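Local coordinates for glucuronan lyase A (Trichoderma reesei, PDB 2ZZJ), which binds calcium on a beta-jelly roll and probably cleaves beta-1,4-glucuronan as an endo-acting polysaccharide lyase of family 20, at residues Tyr87-Phe92 against Thr110-Gln115; Asp104-Ser109 against Val192-Val197; Gln118-Tyr123 against Ile137-Asn142; His152-Gln157 against Ile170-Ala175. One frame throughout, in Å; residues are numbered along the deposited sequence.

Interaction 1: residues Tyr87-Phe92 against Thr110-Gln115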
# COMPACT_ATOMS: atom_id res chain seq x y z
N TYR A 87 -9.48 3.34 4.02
CA TYR A 87 -8.75 2.23 4.67
C TYR A 87 -7.61 1.90 3.72
O TYR A 87 -7.84 1.46 2.59
CB TYR A 87 -9.64 1.01 4.95
CG TYR A 87 -10.72 1.33 5.96
CD1 TYR A 87 -10.47 1.19 7.33
CD2 TYR A 87 -11.98 1.83 5.55
CE1 TYR A 87 -11.45 1.50 8.27
CE2 TYR A 87 -12.97 2.15 6.50
CZ TYR A 87 -12.68 1.99 7.85
OH TYR A 87 -13.61 2.30 8.84
N ASN A 88 -6.39 2.18 4.15
CA ASN A 88 -5.23 2.05 3.29
C ASN A 88 -4.81 0.58 3.31
O ASN A 88 -4.88 -0.06 4.36
CB ASN A 88 -4.09 2.94 3.79
CG ASN A 88 -3.06 3.23 2.72
OD1 ASN A 88 -3.26 4.10 1.85
ND2 ASN A 88 -1.96 2.49 2.75
N ILE A 89 -4.41 0.05 2.16
CA ILE A 89 -4.04 -1.36 2.09
C ILE A 89 -2.56 -1.63 1.71
O ILE A 89 -2.08 -2.76 1.91
CB ILE A 89 -4.98 -2.20 1.19
CG1 ILE A 89 -4.97 -1.71 -0.28
CG2 ILE A 89 -6.45 -2.21 1.75
CD1 ILE A 89 -5.75 -2.67 -1.25
N ALA A 90 -1.86 -0.63 1.14
CA ALA A 90 -0.41 -0.75 0.82
C ALA A 90 0.18 0.64 0.69
O ALA A 90 -0.54 1.62 0.36
CB ALA A 90 -0.21 -1.51 -0.50
N GLN A 91 1.49 0.77 0.93
CA GLN A 91 2.10 2.09 0.74
C GLN A 91 3.58 1.99 0.60
O GLN A 91 4.19 1.06 1.17
CB GLN A 91 1.77 3.02 1.91
CG GLN A 91 2.14 2.53 3.30
CD GLN A 91 2.08 3.65 4.36
OE1 GLN A 91 2.20 4.83 4.02
NE2 GLN A 91 1.87 3.28 5.61
N PHE A 92 4.14 2.95 -0.14
CA PHE A 92 5.58 3.19 -0.16
C PHE A 92 5.87 4.37 0.73
O PHE A 92 5.14 5.40 0.68
CB PHE A 92 6.03 3.50 -1.57
CG PHE A 92 5.93 2.32 -2.51
CD1 PHE A 92 7.01 1.43 -2.63
CD2 PHE A 92 4.78 2.10 -3.25
CE1 PHE A 92 6.95 0.35 -3.50
CE2 PHE A 92 4.71 0.99 -4.12
CZ PHE A 92 5.80 0.12 -4.23
N THR A 110 3.66 6.77 -3.01
CA THR A 110 2.52 6.09 -3.59
C THR A 110 1.81 5.31 -2.48
O THR A 110 2.45 4.68 -1.63
CB THR A 110 2.91 5.21 -4.79
OG1 THR A 110 3.03 6.04 -5.98
CG2 THR A 110 1.89 4.13 -5.08
N MET A 111 0.47 5.39 -2.49
CA MET A 111 -0.37 4.67 -1.52
C MET A 111 -1.51 4.02 -2.27
O MET A 111 -1.93 4.50 -3.35
CB MET A 111 -0.94 5.61 -0.43
CG MET A 111 0.15 6.30 0.43
SD MET A 111 -0.59 7.54 1.56
CE MET A 111 -0.92 6.50 2.95
N ILE A 112 -2.00 2.92 -1.72
CA ILE A 112 -3.13 2.23 -2.31
C ILE A 112 -4.17 2.07 -1.23
O ILE A 112 -3.87 1.60 -0.13
CB ILE A 112 -2.72 0.83 -2.89
CG1 ILE A 112 -1.51 0.99 -3.84
CG2 ILE A 112 -3.98 0.15 -3.55
CD1 ILE A 112 -1.02 -0.26 -4.55
N TRP A 113 -5.42 2.46 -1.51
CA TRP A 113 -6.45 2.41 -0.49
C TRP A 113 -7.83 2.13 -1.04
O TRP A 113 -8.01 2.16 -2.24
CB TRP A 113 -6.44 3.67 0.39
CG TRP A 113 -6.88 5.01 -0.25
CD1 TRP A 113 -8.09 5.65 -0.08
CD2 TRP A 113 -6.07 5.91 -1.03
NE1 TRP A 113 -8.10 6.86 -0.74
CE2 TRP A 113 -6.88 7.05 -1.33
CE3 TRP A 113 -4.74 5.87 -1.51
CZ2 TRP A 113 -6.40 8.13 -2.07
CZ3 TRP A 113 -4.27 6.95 -2.28
CH2 TRP A 113 -5.11 8.07 -2.55
N ILE A 114 -8.74 1.78 -0.13
CA ILE A 114 -10.19 1.64 -0.41
C ILE A 114 -10.91 2.89 0.07
O ILE A 114 -10.71 3.31 1.20
CB ILE A 114 -10.81 0.40 0.36
CG1 ILE A 114 -9.99 -0.89 0.13
CG2 ILE A 114 -12.24 0.12 -0.10
CD1 ILE A 114 -9.93 -1.33 -1.31
N GLN A 115 -11.75 3.49 -0.78
CA GLN A 115 -12.62 4.60 -0.38
C GLN A 115 -13.99 4.23 -0.94
O GLN A 115 -14.11 3.96 -2.12
CB GLN A 115 -12.08 5.90 -1.02
CG GLN A 115 -12.46 7.18 -0.34
CD GLN A 115 -11.66 8.39 -0.86
OE1 GLN A 115 -10.43 8.45 -0.74
NE2 GLN A 115 -12.37 9.38 -1.40
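Ile112 faces Ile89 and Ala90 together across an antiparallel pair of strands, the signature of a classic beta bulge in one sheet of the jelly roll. Its carbonyl oxygen takes two backbone donors, Ile89 N at 2.8 Å and Ala90 N at 3.3 Å, while Ile112 N returns a bond to Ala90 O. The extra residue shifts the register by one between Asn88 and Ala90 and brings Ile89 round, so that its CG1 lies 3.9 Å from Ile112 CG2. Ile89 CG2, standing beside its own backbone N, is turned to Ile114 CG1 instead, and the Ile114 backbone pairs with Tyr87 through two bonds. Ile112 and Ala90 pack on Phe72 and Ile89 on Phe74, both of strand 66-76.

On the other side Asn88 reaches forward across the bulge. The amide, its CG turned anti to the backbone N (chi1 -160°), places ND2 2.9 Å from Ala90 O, above the plane of that carbonyl and on the face opposite to Ile112 N. Its OD1 meets the CE of Met111, whose chain crosses it at about a right angle. A leucine in place of Asn88 would probably leave Ala90 O with one donor fewer and the bulge without its side-chain brace. At the far end Thr110 lies alongside Phe92, its CB and CG2 close to CD2 of the ring, while its OG1 is bonded to Arg122 O. There Phe92 N meets Thr110 O at 2.8 Å, almost straight at 176°, and that same oxygen lies at the edge of the Phe92 ring.

Interaction 2: residues Asp104-Ser109 against Val192-Val197; sequences DDWMPS and VFQFRV
Phe193 lays the CE1 corner of its ring against the start of strand 106-115, meeting Met107 O and Ser109 OG at 3.5 Å each. The CE of Met107 comes to the neighbouring edge, in the ring plane, 4.0 Å from CE1 and from CZ of Phe193. A bend at chi3 (78°) turns this methyl toward the phenylalanine. Ser109 OG rests obliquely by the ring and finds its hydrogen bond with Tyr62 OH, whose own ring stacks on Phe193.

A second patch forms round Trp106. The six-membered end of the indole takes Arg196 NH2 at 3.5 Å from CZ3, with the guanidinium and ring planes 59° apart, so the two groups touch without stacking. Gln194 NE2 sits at the indole edge, 4.1 Å from Trp106 CH2. The amide oxygen of Gln194 helps hold the arginine: Arg196 grips OE1 side-on with two nitrogens, NE at 2.8 Å and NH2 at 3.0 Å, with OE1 lying in the guanidinium plane. Arg196 NH1 makes a salt bridge to Glu55. An alanine in place of Gln194 would probably strip NE and NH2 of this shared acceptor and leave the guanidinium, still tied to Glu55, freer to turn against the indole. At the opposite end of the tryptophan, its backbone N closes an Asx turn onto Asp104 OD1.

The two strands lie in one sheet of the jelly roll but are not direct neighbours: their axes pass 8.5 Å apart at 65°, and strand 86-95 runs between them, bonded to both, while strand 53-63 flanks 192-197 on its other side.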
# COMPACT_ATOMS: atom_id res chain seq x y z
N ASP A 104 6.64 15.38 10.66
CA ASP A 104 7.83 14.54 10.91
C ASP A 104 8.53 14.29 9.58
O ASP A 104 8.20 14.94 8.57
CB ASP A 104 7.50 13.24 11.64
CG ASP A 104 6.65 12.29 10.81
OD1 ASP A 104 6.64 12.40 9.56
OD2 ASP A 104 6.01 11.40 11.42
N ASP A 105 9.50 13.39 9.56
CA ASP A 105 10.29 13.25 8.33
C ASP A 105 9.93 12.01 7.52
O ASP A 105 10.56 11.76 6.49
CB ASP A 105 11.80 13.33 8.60
CG ASP A 105 12.31 14.77 8.81
OD1 ASP A 105 13.16 14.94 9.71
OD2 ASP A 105 11.89 15.71 8.07
N TRP A 106 8.92 11.28 7.98
CA TRP A 106 8.38 10.14 7.21
C TRP A 106 7.48 10.69 6.14
O TRP A 106 6.59 11.49 6.44
CB TRP A 106 7.57 9.23 8.10
CG TRP A 106 8.39 8.44 9.02
CD1 TRP A 106 8.77 8.79 10.29
CD2 TRP A 106 8.97 7.15 8.77
NE1 TRP A 106 9.55 7.80 10.84
CE2 TRP A 106 9.68 6.78 9.93
CE3 TRP A 106 8.96 6.28 7.66
CZ2 TRP A 106 10.37 5.56 10.03
CZ3 TRP A 106 9.63 5.07 7.76
CH2 TRP A 106 10.33 4.72 8.94
N MET A 107 7.72 10.31 4.89
CA MET A 107 6.87 10.73 3.80
C MET A 107 6.40 9.52 3.01
O MET A 107 7.22 8.87 2.34
CB MET A 107 7.58 11.68 2.85
CG MET A 107 6.66 12.46 1.98
SD MET A 107 7.33 12.94 0.43
CE MET A 107 7.23 11.41 -0.54
N PRO A 108 5.10 9.21 3.09
CA PRO A 108 4.60 8.21 2.12
C PRO A 108 4.55 8.81 0.73
O PRO A 108 4.18 9.99 0.56
CB PRO A 108 3.17 7.90 2.60
CG PRO A 108 2.75 9.11 3.46
CD PRO A 108 4.06 9.69 4.02
N SER A 109 4.91 8.02 -0.27
CA SER A 109 4.72 8.46 -1.64
C SER A 109 3.46 7.83 -2.23
O SER A 109 2.33 8.30 -2.01
CB SER A 109 5.97 8.19 -2.50
OG SER A 109 6.38 6.83 -2.48
N VAL A 192 15.63 5.62 -0.01
CA VAL A 192 15.10 4.28 -0.30
C VAL A 192 13.76 4.17 0.43
O VAL A 192 13.70 4.32 1.64
CB VAL A 192 16.08 3.17 0.13
CG1 VAL A 192 15.45 1.78 -0.08
CG2 VAL A 192 17.39 3.28 -0.66
N PHE A 193 12.70 3.97 -0.34
CA PHE A 193 11.33 3.87 0.20
C PHE A 193 11.02 2.41 0.51
O PHE A 193 11.32 1.53 -0.33
CB PHE A 193 10.36 4.33 -0.85
CG PHE A 193 10.23 5.83 -0.97
CD1 PHE A 193 9.16 6.49 -0.37
CD2 PHE A 193 11.18 6.59 -1.69
CE1 PHE A 193 9.01 7.88 -0.49
CE2 PHE A 193 11.04 7.99 -1.83
CZ PHE A 193 9.98 8.64 -1.22
N GLN A 194 10.42 2.16 1.67
CA GLN A 194 9.94 0.83 2.02
C GLN A 194 8.69 0.53 1.21
O GLN A 194 8.00 1.44 0.77
CB GLN A 194 9.56 0.77 3.49
CG GLN A 194 10.58 1.31 4.47
CD GLN A 194 10.06 1.28 5.85
OE1 GLN A 194 8.85 1.30 6.08
NE2 GLN A 194 10.97 1.24 6.83
N PHE A 195 8.43 -0.76 1.00
CA PHE A 195 7.15 -1.19 0.42
C PHE A 195 6.45 -1.91 1.55
O PHE A 195 6.96 -2.92 2.07
CB PHE A 195 7.41 -2.12 -0.76
CG PHE A 195 6.16 -2.73 -1.34
CD1 PHE A 195 5.01 -1.95 -1.53
CD2 PHE A 195 6.14 -4.09 -1.67
CE1 PHE A 195 3.83 -2.50 -2.09
CE2 PHE A 195 4.95 -4.67 -2.23
CZ PHE A 195 3.82 -3.88 -2.43
N ARG A 196 5.31 -1.37 1.97
CA ARG A 196 4.54 -1.99 3.03
C ARG A 196 3.20 -2.50 2.50
O ARG A 196 2.55 -1.83 1.65
CB ARG A 196 4.23 -0.99 4.13
CG ARG A 196 5.46 -0.33 4.74
CD ARG A 196 5.00 0.47 5.90
NE ARG A 196 6.11 1.18 6.53
CZ ARG A 196 5.94 2.09 7.47
NH1 ARG A 196 4.70 2.41 7.90
NH2 ARG A 196 7.00 2.70 7.98
N VAL A 197 2.79 -3.67 2.99
CA VAL A 197 1.40 -4.09 2.75
C VAL A 197 0.70 -4.27 4.09
O VAL A 197 1.29 -4.76 5.08
CB VAL A 197 1.23 -5.33 1.79
CG1 VAL A 197 1.87 -5.07 0.40
CG2 VAL A 197 1.72 -6.64 2.44

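Interaction 3: residues Gln118-Tyr123 against Ile137-Asn142; sequences QLYSRY and IVTRPN
Pro141 lies over one face of Tyr120 in a beta hairpin at the border of one jelly-roll sheet, where strand 118-126 pairs antiparallel with strand 135-145. The backbone bonds come in two reciprocal pairs, Ser121 with Arg140 and Tyr123 with Val138; the shortest joins Arg140 N to Ser121 O at 2.8 Å. Between them the non-hydrogen-bonded pair Arg122 and Thr139 brings Arg122 CA to 3.1 Å from Val138 O, a CA-H...O contact.

Two CH-pi contacts add to this, one toward each end. Pro141 CB is 3.9 Å from the centroid of the Tyr120 ring, and the proline CA also sits above the ring centre. Val138 CB covers a face of Tyr123, nearer the rim, 3.8 Å from the centroid. Tyr123 CG stands between the backbone N and the carbonyl carbon (chi1 52°), which lays the ring alongside the valine across the strand. Val138 CG1 in turn rests on one face of the Arg140 guanidinium.

The charged and polar ends bond to other strands. Arg140 NE makes a salt bridge with Glu180, and Tyr123 OH is hydrogen-bonded to the other oxygen of the same carboxylate, so one acid ties both strands to strand 175-183. Arg122 NE bonds to Ser109 O, while the end of its chain passes obliquely by Ile137 CG2.

Near the Gln118 end, Asn142 runs side by side with Tyr120, and a water joins them, 3.1 Å from Tyr120 OH and accepting from Asn142 ND2 at 3.0 Å.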
# COMPACT_ATOMS: atom_id res chain seq x y z
N GLN A 118 -14.25 1.53 -3.89
CA GLN A 118 -13.36 1.81 -5.00
C GLN A 118 -11.90 1.75 -4.56
O GLN A 118 -11.57 2.25 -3.48
CB GLN A 118 -13.68 3.19 -5.54
CG GLN A 118 -15.09 3.29 -6.16
CD GLN A 118 -15.16 2.50 -7.45
OE1 GLN A 118 -16.08 1.69 -7.65
NE2 GLN A 118 -14.16 2.66 -8.28
N LEU A 119 -11.05 1.15 -5.40
CA LEU A 119 -9.59 1.24 -5.25
C LEU A 119 -9.08 2.60 -5.71
O LEU A 119 -9.34 3.00 -6.86
CB LEU A 119 -8.89 0.20 -6.10
CG LEU A 119 -7.43 -0.15 -5.79
CD1 LEU A 119 -7.36 -0.95 -4.51
CD2 LEU A 119 -6.80 -0.93 -6.95
N TYR A 120 -8.35 3.28 -4.83
CA TYR A 120 -7.68 4.53 -5.15
C TYR A 120 -6.16 4.36 -5.11
O TYR A 120 -5.65 3.55 -4.32
CB TYR A 120 -8.01 5.54 -4.06
CG TYR A 120 -9.30 6.30 -4.23
CD1 TYR A 120 -9.31 7.69 -4.16
CD2 TYR A 120 -10.51 5.62 -4.43
CE1 TYR A 120 -10.49 8.42 -4.30
CE2 TYR A 120 -11.72 6.35 -4.57
CZ TYR A 120 -11.68 7.75 -4.49
OH TYR A 120 -12.86 8.47 -4.63
N SER A 121 -5.42 5.16 -5.87
CA SER A 121 -3.98 5.24 -5.64
C SER A 121 -3.52 6.65 -5.88
O SER A 121 -4.35 7.52 -6.17
CB SER A 121 -3.18 4.22 -6.47
OG SER A 121 -1.82 4.16 -5.99
N ARG A 122 -2.23 6.88 -5.74
CA ARG A 122 -1.67 8.21 -5.97
C ARG A 122 -0.19 8.08 -6.18
O ARG A 122 0.37 7.03 -5.89
CB ARG A 122 -1.89 9.08 -4.73
CG ARG A 122 -1.07 8.66 -3.56
CD ARG A 122 -1.38 9.46 -2.30
NE ARG A 122 -0.18 9.60 -1.51
CZ ARG A 122 -0.04 10.43 -0.48
NH1 ARG A 122 1.10 10.48 0.19
NH2 ARG A 122 -1.05 11.23 -0.11
N TYR A 123 0.44 9.13 -6.70
CA TYR A 123 1.88 9.26 -6.61
C TYR A 123 2.16 10.70 -6.19
O TYR A 123 1.26 11.56 -6.28
CB TYR A 123 2.57 8.91 -7.93
CG TYR A 123 2.04 9.64 -9.16
CD1 TYR A 123 2.59 10.88 -9.57
CD2 TYR A 123 1.02 9.11 -9.91
CE1 TYR A 123 2.09 11.56 -10.72
CE2 TYR A 123 0.52 9.77 -11.04
CZ TYR A 123 1.07 11.00 -11.45
OH TYR A 123 0.55 11.64 -12.59
N ILE A 137 0.64 16.05 -4.98
CA ILE A 137 0.04 14.72 -4.81
C ILE A 137 -0.98 14.52 -5.93
O ILE A 137 -1.97 15.26 -6.01
CB ILE A 137 -0.63 14.57 -3.43
CG1 ILE A 137 0.39 14.82 -2.31
CG2 ILE A 137 -1.27 13.18 -3.28
CD1 ILE A 137 -0.21 14.91 -0.87
N VAL A 138 -0.73 13.55 -6.80
CA VAL A 138 -1.69 13.24 -7.88
C VAL A 138 -2.50 12.01 -7.47
O VAL A 138 -1.96 10.91 -7.42
CB VAL A 138 -0.98 12.97 -9.21
CG1 VAL A 138 -1.98 12.56 -10.27
CG2 VAL A 138 -0.16 14.21 -9.66
N THR A 139 -3.79 12.21 -7.18
CA THR A 139 -4.68 11.12 -6.80
C THR A 139 -5.37 10.57 -8.02
O THR A 139 -5.85 11.34 -8.87
CB THR A 139 -5.69 11.60 -5.75
OG1 THR A 139 -4.97 11.96 -4.56
CG2 THR A 139 -6.69 10.50 -5.38
N ARG A 140 -5.41 9.24 -8.11
CA ARG A 140 -6.09 8.57 -9.19
C ARG A 140 -7.22 7.72 -8.61
O ARG A 140 -6.95 6.64 -8.05
CB ARG A 140 -5.09 7.72 -9.99
CG ARG A 140 -4.01 8.55 -10.71
CD ARG A 140 -4.67 9.52 -11.72
NE ARG A 140 -3.71 10.25 -12.54
CZ ARG A 140 -3.97 11.41 -13.16
NH1 ARG A 140 -5.17 12.01 -13.04
NH2 ARG A 140 -3.02 11.98 -13.88
N PRO A 141 -8.47 8.23 -8.68
CA PRO A 141 -9.56 7.58 -8.00
C PRO A 141 -10.19 6.49 -8.84
O PRO A 141 -9.94 6.42 -10.04
CB PRO A 141 -10.56 8.73 -7.81
CG PRO A 141 -10.39 9.53 -9.08
CD PRO A 141 -8.92 9.47 -9.37
N ASN A 142 -11.00 5.66 -8.19
CA ASN A 142 -11.95 4.77 -8.85
C ASN A 142 -11.27 3.89 -9.87
O ASN A 142 -11.78 3.70 -10.98
CB ASN A 142 -13.10 5.57 -9.50
CG ASN A 142 -13.72 6.55 -8.53
OD1 ASN A 142 -14.09 6.18 -7.41
ND2 ASN A 142 -13.85 7.82 -8.95
O HOH W 1 -14.52 9.90 -6.89

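Interaction 4: residues His152-Gln157 against Ile170-Ala175; sequences HRVVLQ and IWFDGA
Asp173 is gripped by both residues that open strand 152-160. Its OD2 takes the N-H of His152 ND1 at 2.8 Å on the syn lone pair, with the carboxylate nearly coplanar with the imidazole. Its OD1 is met almost end-on by Arg153 N, also at 2.8 Å. The Arg153 guanidinium lies stacked over the carboxylate, planes 9° apart; NH1 is 3.2 Å from OD1, but the oxygen sits well out of the guanidinium plane, so this salt bridge works through charge alone. A water at the guanidinium edge links NH1 to OD2.

The next layer holds these groups in place. Phe172 brings CZ over one face of the His152 ring, 3.4 Å from ND1, in an offset pair whose rings barely overlap. His152 NE2 is bonded to Ser147 O, which fixes the imidazole from its far side. Arg153, folded back by bends at chi2 and chi3 (87° and 61°), gives its NE to Asp236 in a further salt bridge; its side chain lies about 11 Å from the bound calcium ion. A type I' turn from Phe172 to Ala175 carries Asp173 into position, and a second water bridges Arg153 O and Gly174 N.

Along the strands Val155 and Trp171 exchange two backbone bonds. The Trp171 indole lies alongside Gln157, whose OE1 is at the ring edge, 3.6 Å from CH2. On the other face Leu156 CD2 packs on Ile170 CG1.

This hairpin of strands 152-160 and 166-172, part of a jelly-roll sheet, is flanked by strands 66-76 and 175-183, while Phe230 of helix 230-233 meets Trp171 edge-to-face.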
# COMPACT_ATOMS: atom_id res chain seq x y z
N HIS A 152 -8.52 -10.35 -4.49
CA HIS A 152 -8.17 -9.48 -5.61
C HIS A 152 -6.66 -9.43 -5.80
O HIS A 152 -5.94 -9.67 -4.86
CB HIS A 152 -8.71 -8.08 -5.37
CG HIS A 152 -10.20 -8.06 -5.25
ND1 HIS A 152 -11.03 -8.39 -6.31
CD2 HIS A 152 -11.00 -7.75 -4.21
CE1 HIS A 152 -12.29 -8.29 -5.90
NE2 HIS A 152 -12.30 -7.88 -4.64
N ARG A 153 -6.21 -9.15 -7.02
CA ARG A 153 -4.82 -9.25 -7.36
C ARG A 153 -4.41 -7.96 -8.02
O ARG A 153 -5.01 -7.55 -9.03
CB ARG A 153 -4.58 -10.44 -8.33
CG ARG A 153 -4.89 -11.84 -7.73
CD ARG A 153 -6.37 -12.25 -7.88
NE ARG A 153 -6.82 -12.34 -9.28
CZ ARG A 153 -8.10 -12.23 -9.66
NH1 ARG A 153 -9.06 -12.03 -8.75
NH2 ARG A 153 -8.42 -12.31 -10.95
N VAL A 154 -3.36 -7.35 -7.47
CA VAL A 154 -2.93 -6.01 -7.87
C VAL A 154 -1.51 -6.14 -8.39
O VAL A 154 -0.67 -6.82 -7.77
CB VAL A 154 -2.93 -5.01 -6.66
CG1 VAL A 154 -2.32 -3.66 -7.07
CG2 VAL A 154 -4.35 -4.81 -6.10
N VAL A 155 -1.28 -5.56 -9.57
CA VAL A 155 0.07 -5.46 -10.11
C VAL A 155 0.34 -3.99 -10.44
O VAL A 155 -0.54 -3.31 -11.05
CB VAL A 155 0.31 -6.35 -11.35
CG1 VAL A 155 1.75 -6.14 -11.90
CG2 VAL A 155 0.06 -7.85 -11.04
N LEU A 156 1.50 -3.50 -10.00
CA LEU A 156 1.95 -2.16 -10.33
C LEU A 156 3.19 -2.26 -11.19
O LEU A 156 4.09 -3.06 -10.92
CB LEU A 156 2.29 -1.34 -9.08
CG LEU A 156 1.36 -1.44 -7.86
CD1 LEU A 156 1.97 -0.68 -6.67
CD2 LEU A 156 0.05 -0.87 -8.21
N GLN A 157 3.26 -1.47 -12.25
CA GLN A 157 4.54 -1.31 -12.95
C GLN A 157 4.88 0.16 -12.87
O GLN A 157 4.15 0.97 -13.41
CB GLN A 157 4.41 -1.74 -14.40
CG GLN A 157 5.69 -1.47 -15.21
CD GLN A 157 5.52 -1.75 -16.68
OE1 GLN A 157 4.42 -2.04 -17.16
NE2 GLN A 157 6.63 -1.65 -17.43
N ILE A 170 -1.18 0.24 -13.48
CA ILE A 170 -1.82 -0.63 -12.48
C ILE A 170 -2.78 -1.61 -13.16
O ILE A 170 -3.57 -1.22 -14.04
CB ILE A 170 -2.63 0.20 -11.45
CG1 ILE A 170 -1.74 1.24 -10.75
CG2 ILE A 170 -3.35 -0.74 -10.41
CD1 ILE A 170 -2.45 2.13 -9.70
N TRP A 171 -2.73 -2.87 -12.73
CA TRP A 171 -3.63 -3.93 -13.16
C TRP A 171 -4.42 -4.37 -11.94
O TRP A 171 -3.86 -4.42 -10.81
CB TRP A 171 -2.86 -5.16 -13.66
CG TRP A 171 -2.28 -5.05 -15.03
CD1 TRP A 171 -2.78 -5.61 -16.19
CD2 TRP A 171 -1.09 -4.36 -15.40
NE1 TRP A 171 -1.96 -5.30 -17.25
CE2 TRP A 171 -0.92 -4.54 -16.80
CE3 TRP A 171 -0.14 -3.63 -14.69
CZ2 TRP A 171 0.17 -4.00 -17.49
CZ3 TRP A 171 0.97 -3.09 -15.39
CH2 TRP A 171 1.09 -3.27 -16.78
N PHE A 172 -5.69 -4.70 -12.14
CA PHE A 172 -6.56 -5.21 -11.06
C PHE A 172 -7.27 -6.46 -11.58
O PHE A 172 -7.91 -6.41 -12.65
CB PHE A 172 -7.59 -4.15 -10.65
CG PHE A 172 -8.44 -4.55 -9.47
CD1 PHE A 172 -7.97 -4.38 -8.16
CD2 PHE A 172 -9.72 -5.09 -9.66
CE1 PHE A 172 -8.77 -4.77 -7.07
CE2 PHE A 172 -10.51 -5.46 -8.59
CZ PHE A 172 -10.05 -5.30 -7.29
N ASP A 173 -7.13 -7.57 -10.87
CA ASP A 173 -7.72 -8.85 -11.28
C ASP A 173 -7.47 -9.20 -12.75
O ASP A 173 -8.37 -9.66 -13.47
CB ASP A 173 -9.23 -8.89 -10.94
CG ASP A 173 -9.48 -8.87 -9.44
OD1 ASP A 173 -8.48 -8.87 -8.69
OD2 ASP A 173 -10.64 -8.89 -9.00
N GLY A 174 -6.25 -8.95 -13.20
CA GLY A 174 -5.79 -9.46 -14.49
C GLY A 174 -6.01 -8.49 -15.64
O GLY A 174 -5.58 -8.76 -16.77
N ALA A 175 -6.66 -7.36 -15.35
CA ALA A 175 -6.94 -6.34 -16.35
C ALA A 175 -6.18 -5.04 -16.08
O ALA A 175 -6.11 -4.59 -14.94
CB ALA A 175 -8.44 -6.10 -16.40
O HOH W 2 -3.95 -7.89 -11.72
O HOH W 3 -12.04 -11.52 -9.23

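How the interactions relate
Interactions 1, 2 and 3 belong to one antiparallel sheet of the jelly roll, interaction 4 to the other. Strand 106-115 serves both interaction 1 and interaction 2, whose centres lie about 12 Å apart; interaction 3 continues the same sheet through strand 118-126. The centres of interactions 1 and 3 are about 9 Å apart. Between the sheets, Leu156 meets Ile112 and Phe92, and Phe172 and Ile170 meet Leu119 and Ser121, so interaction 4 closes the core against interactions 1 and 3. Along the chain, the hairpins of interactions 1, 3 and 4 follow in series, whereas interaction 2 encloses the latter two, bringing strand 192-197 back beside strand 86-95.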